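Local structure of transcriptional regulator (Streptococcus thermophilus LMD-9, 5JUF) at residues P47-L52 / K61-L66; L183-I188 / S222-L227. The protein probably activates transcription of competence genes in response to a secreted signalling peptide, joining a helix-turn-helix DNA-binding domain to a tetratricopeptide-type helical domain. One frame throughout, in Å; residues are numbered along the deposited sequence.

Contact 1: P47-L52 / K61-L66; sequences PSLDRL and KSMTEL
The first turns of helix 49-59 and helix 63-67 come closest, backbone to backbone, at Leu52 and Met63, whose CA atoms are 6.7 Å apart. Both turns open on a serine N-cap. Ser48 OG accepts from Arg51 N, while Ser62 and Glu65 form a reciprocal capping box: Glu65 N gives to Ser62 OG at 3.0 Å, and Ser62 N gives to the anti lone pair of Glu65 OE1 at 2.8 Å.

The contact itself is apolar. Leu52, whose chi1 of -172° puts CG opposite its own N, sends one methyl to each partner: CD1 meets Leu66 CD1 at 4.1 Å, and CD2 lies 4.2 Å from Met63 SD. Met63 crosses the leucine at a slant, its CG 4.2 Å from Leu52 CG, and its sulfur carries on to Leu49 CD2 at 4.3 Å. Ile72 also touches Leu49 and Leu52, and Leu66 reaches back to Ile55 and Ala56.

Dispersion, with burial of the Leu52 and Leu66 pair, therefore holds the short helix 63-67 against helix 49-59 within the helix-turn-helix region; Met63 and Leu49 extend the apolar patch toward the surface, while the caps satisfy polar groups within each turn.

Contact 2: L183-I188 / S222-L227; sequences LFERII and SFSDFL
Glu185, in helix 181-192, lies alongside the turn that leads into helix 226-240; its CA is 9.6 Å from that of Ser224, the nearest such pair, so side chains alone span the gap. The turn is a type II beta turn from Phe223 to Phe226, with Phe226 N bonded to Phe223 O, and Asp225 takes a left-handed backbone conformation (phi 62°, psi 14°) just ahead of the helix.

Glu185 carries the meeting from its side. A bend at chi2 (-67°) swings its carboxylate toward the turn, where OE1 comes 4.0 Å from Ser224 OG and 4.1 Å from Ser222 OG. Both distances are too long for direct hydrogen bonds. The other oxygen, OE2, stands 4.4 Å from Asp225 OD2; two like charges this close should repel mildly, though solvent at this surface probably screens them. The result is a loose polar meeting, with 98 Å² buried over both sides.

Behind this approach, in the ComR tetratricopeptide region, Phe184 packs on Leu216 of helix 200-219 and on Tyr169 and Leu173 of helix 160-173. Phe223 and Phe226 rest on Ile218 of the same helix 200-219, which so backs both segments, and Phe223 also meets Tyr256 and Leu259 of helix 246-260.

How the contacts relate
Contact 1 closes before contact 2 opens along the chain, and the two belong to different parts of the regulator: the helix-turn-helix region and the ComR tetratricopeptide region. Their centres are 38 Å apart and their nearest atoms about 15 Å, so they do not touch. Contact 1 lies farther out, about 25 Å from the centre of the chain against about 17 Å for contact 2. One is a partly buried apolar join, the other a sparse polar surface approach. Segment 47-52 also borders the tetratricopeptide region, through Ser48 with Glu118 and Arg51 with Leu148 and Gln151 of helix 139-152. The structure is the apo form, without the signalling peptide.

Contact 1: P47-L52 / K61-L66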
# COMPACT_ATOMS: atom_id res chain seq x y z
N PRO A 47 -9.58 -17.51 -3.60
CA PRO A 47 -9.65 -16.53 -4.69
C PRO A 47 -10.52 -15.35 -4.30
O PRO A 47 -11.57 -15.51 -3.68
CB PRO A 47 -10.27 -17.32 -5.84
CG PRO A 47 -11.07 -18.39 -5.18
CD PRO A 47 -10.39 -18.71 -3.88
N SER A 48 -10.06 -14.16 -4.67
CA SER A 48 -10.92 -12.99 -4.57
C SER A 48 -12.03 -13.09 -5.62
O SER A 48 -11.96 -13.90 -6.55
CB SER A 48 -10.12 -11.71 -4.79
OG SER A 48 -9.53 -11.73 -6.08
N LEU A 49 -13.06 -12.26 -5.44
CA LEU A 49 -14.10 -12.13 -6.46
C LEU A 49 -13.51 -11.93 -7.85
O LEU A 49 -13.95 -12.54 -8.82
CB LEU A 49 -15.03 -10.96 -6.12
CG LEU A 49 -16.28 -11.33 -5.32
CD1 LEU A 49 -17.16 -10.09 -5.09
CD2 LEU A 49 -17.03 -12.40 -6.09
N ASP A 50 -12.50 -11.05 -7.95
CA ASP A 50 -11.90 -10.75 -9.25
C ASP A 50 -11.19 -11.97 -9.84
O ASP A 50 -11.37 -12.30 -11.01
CB ASP A 50 -10.94 -9.57 -9.13
CG ASP A 50 -11.66 -8.23 -8.92
OD1 ASP A 50 -12.88 -8.13 -9.19
OD2 ASP A 50 -10.99 -7.27 -8.49
N ARG A 51 -10.37 -12.65 -9.03
CA ARG A 51 -9.69 -13.86 -9.53
C ARG A 51 -10.69 -14.96 -9.88
O ARG A 51 -10.51 -15.67 -10.88
CB ARG A 51 -8.70 -14.39 -8.49
CG ARG A 51 -7.66 -13.37 -8.03
CD ARG A 51 -6.30 -13.58 -8.65
NE ARG A 51 -5.27 -12.87 -7.89
CZ ARG A 51 -4.76 -11.69 -8.22
NH1 ARG A 51 -5.15 -11.07 -9.32
NH2 ARG A 51 -3.84 -11.12 -7.45
N LEU A 52 -11.71 -15.14 -9.05
CA LEU A 52 -12.72 -16.16 -9.33
C LEU A 52 -13.45 -15.85 -10.64
O LEU A 52 -13.70 -16.75 -11.45
CB LEU A 52 -13.71 -16.26 -8.17
CG LEU A 52 -14.71 -17.42 -8.24
CD1 LEU A 52 -13.99 -18.75 -8.09
CD2 LEU A 52 -15.83 -17.30 -7.18
N LYS A 61 -17.15 -21.37 -17.15
CA LYS A 61 -18.05 -21.73 -16.07
C LYS A 61 -18.63 -20.46 -15.46
O LYS A 61 -18.06 -19.37 -15.62
CB LYS A 61 -17.32 -22.56 -15.00
CG LYS A 61 -17.02 -24.00 -15.42
CD LYS A 61 -18.28 -24.86 -15.26
CE LYS A 61 -18.07 -26.29 -15.72
NZ LYS A 61 -17.79 -26.35 -17.18
N SER A 62 -19.76 -20.58 -14.78
CA SER A 62 -20.21 -19.45 -13.97
C SER A 62 -19.52 -19.50 -12.61
O SER A 62 -19.06 -20.55 -12.16
CB SER A 62 -21.73 -19.46 -13.79
OG SER A 62 -22.11 -20.57 -12.99
N MET A 63 -19.45 -18.33 -11.96
CA MET A 63 -18.97 -18.31 -10.59
C MET A 63 -19.83 -19.21 -9.70
O MET A 63 -19.30 -19.87 -8.80
CB MET A 63 -18.94 -16.88 -10.06
CG MET A 63 -17.80 -16.04 -10.65
SD MET A 63 -17.49 -14.50 -9.78
CE MET A 63 -19.10 -13.72 -9.91
N THR A 64 -21.13 -19.28 -9.98
CA THR A 64 -22.03 -20.13 -9.21
C THR A 64 -21.59 -21.59 -9.28
O THR A 64 -21.54 -22.28 -8.26
CB THR A 64 -23.46 -19.98 -9.73
OG1 THR A 64 -23.85 -18.60 -9.66
CG2 THR A 64 -24.41 -20.82 -8.90
N GLU A 65 -21.30 -22.07 -10.49
CA GLU A 65 -20.84 -23.45 -10.65
C GLU A 65 -19.57 -23.69 -9.85
O GLU A 65 -19.45 -24.70 -9.15
CB GLU A 65 -20.61 -23.75 -12.12
CG GLU A 65 -21.89 -23.84 -12.94
CD GLU A 65 -21.62 -23.98 -14.42
OE1 GLU A 65 -21.04 -23.05 -15.01
OE2 GLU A 65 -21.99 -25.02 -15.00
N LEU A 66 -18.60 -22.78 -9.95
CA LEU A 66 -17.35 -22.99 -9.22
C LEU A 66 -17.54 -22.91 -7.72
O LEU A 66 -16.71 -23.44 -6.97
CB LEU A 66 -16.29 -21.96 -9.67
CG LEU A 66 -15.80 -22.05 -11.13
CD1 LEU A 66 -14.60 -21.12 -11.35
CD2 LEU A 66 -15.44 -23.47 -11.50

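Contact 2: L183-I188 / S222-L227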
# COMPACT_ATOMS: atom_id res chain seq x y z
N LEU A 183 11.85 1.96 -13.36
CA LEU A 183 10.67 1.46 -12.65
C LEU A 183 10.16 2.48 -11.62
O LEU A 183 8.95 2.70 -11.50
CB LEU A 183 11.00 0.15 -11.96
CG LEU A 183 9.88 -0.42 -11.07
CD1 LEU A 183 8.67 -0.74 -11.92
CD2 LEU A 183 10.38 -1.65 -10.33
N PHE A 184 11.07 3.08 -10.86
CA PHE A 184 10.66 4.02 -9.83
C PHE A 184 9.93 5.21 -10.45
O PHE A 184 8.85 5.61 -9.98
CB PHE A 184 11.87 4.45 -9.01
CG PHE A 184 11.56 5.37 -7.85
CD1 PHE A 184 10.69 4.99 -6.84
CD2 PHE A 184 12.18 6.61 -7.75
CE1 PHE A 184 10.43 5.83 -5.77
CE2 PHE A 184 11.92 7.45 -6.68
CZ PHE A 184 11.04 7.06 -5.70
N GLU A 185 10.49 5.77 -11.52
CA GLU A 185 9.86 6.89 -12.21
C GLU A 185 8.48 6.51 -12.74
O GLU A 185 7.54 7.31 -12.68
CB GLU A 185 10.75 7.38 -13.35
CG GLU A 185 12.03 8.06 -12.91
CD GLU A 185 11.79 9.38 -12.20
OE1 GLU A 185 12.69 9.83 -11.46
OE2 GLU A 185 10.70 9.96 -12.39
N ARG A 186 8.37 5.31 -13.32
CA ARG A 186 7.09 4.83 -13.82
C ARG A 186 6.06 4.73 -12.70
O ARG A 186 4.92 5.19 -12.84
CB ARG A 186 7.29 3.48 -14.49
CG ARG A 186 6.06 2.92 -15.19
CD ARG A 186 6.45 1.70 -16.04
NE ARG A 186 6.06 0.44 -15.43
CZ ARG A 186 6.66 -0.73 -15.67
NH1 ARG A 186 6.23 -1.83 -15.07
NH2 ARG A 186 7.70 -0.79 -16.48
N ILE A 187 6.44 4.13 -11.56
CA ILE A 187 5.53 4.04 -10.43
C ILE A 187 5.17 5.43 -9.91
O ILE A 187 3.99 5.71 -9.64
CB ILE A 187 6.13 3.15 -9.32
CG1 ILE A 187 6.36 1.73 -9.82
CG2 ILE A 187 5.21 3.11 -8.08
CD1 ILE A 187 5.09 0.96 -10.12
N ILE A 188 6.17 6.30 -9.75
CA ILE A 188 5.94 7.67 -9.25
C ILE A 188 4.89 8.37 -10.10
O ILE A 188 3.93 8.96 -9.59
CB ILE A 188 7.25 8.49 -9.26
CG1 ILE A 188 8.24 8.04 -8.20
CG2 ILE A 188 6.96 9.97 -9.09
CD1 ILE A 188 7.66 7.20 -7.16
N SER A 222 17.09 13.44 -6.21
CA SER A 222 16.41 13.45 -7.51
C SER A 222 15.11 14.23 -7.33
O SER A 222 14.11 13.67 -6.85
CB SER A 222 16.15 12.02 -7.99
OG SER A 222 15.36 12.00 -9.17
N PHE A 223 15.10 15.50 -7.74
CA PHE A 223 13.99 16.39 -7.41
C PHE A 223 13.07 16.70 -8.59
O PHE A 223 12.23 17.60 -8.48
CB PHE A 223 14.54 17.69 -6.82
CG PHE A 223 15.05 17.53 -5.43
CD1 PHE A 223 14.18 17.56 -4.35
CD2 PHE A 223 16.40 17.31 -5.19
CE1 PHE A 223 14.66 17.39 -3.05
CE2 PHE A 223 16.88 17.15 -3.91
CZ PHE A 223 16.01 17.19 -2.83
N SER A 224 13.19 15.97 -9.69
CA SER A 224 12.19 16.09 -10.75
C SER A 224 10.82 15.72 -10.19
O SER A 224 10.68 14.77 -9.42
CB SER A 224 12.55 15.18 -11.93
OG SER A 224 12.61 13.82 -11.52
N ASP A 225 9.81 16.52 -10.56
CA ASP A 225 8.42 16.33 -10.14
C ASP A 225 8.23 16.44 -8.62
O ASP A 225 7.19 16.03 -8.11
CB ASP A 225 7.86 14.98 -10.61
CG ASP A 225 7.98 14.79 -12.10
OD1 ASP A 225 7.62 15.72 -12.85
OD2 ASP A 225 8.44 13.71 -12.52
N PHE A 226 9.22 16.96 -7.89
CA PHE A 226 9.09 17.01 -6.43
C PHE A 226 7.98 17.96 -6.01
O PHE A 226 7.22 17.66 -5.08
CB PHE A 226 10.41 17.44 -5.78
CG PHE A 226 10.45 17.25 -4.28
CD1 PHE A 226 10.01 18.25 -3.42
CD2 PHE A 226 10.92 16.06 -3.73
CE1 PHE A 226 10.04 18.07 -2.05
CE2 PHE A 226 10.96 15.88 -2.35
CZ PHE A 226 10.51 16.88 -1.51
N LEU A 227 7.87 19.11 -6.68
CA LEU A 227 6.78 20.03 -6.37
C LEU A 227 5.43 19.44 -6.74
O LEU A 227 4.42 19.79 -6.12
CB LEU A 227 7.01 21.36 -7.08
CG LEU A 227 8.22 22.12 -6.54
CD1 LEU A 227 8.32 23.50 -7.16
CD2 LEU A 227 8.16 22.19 -5.02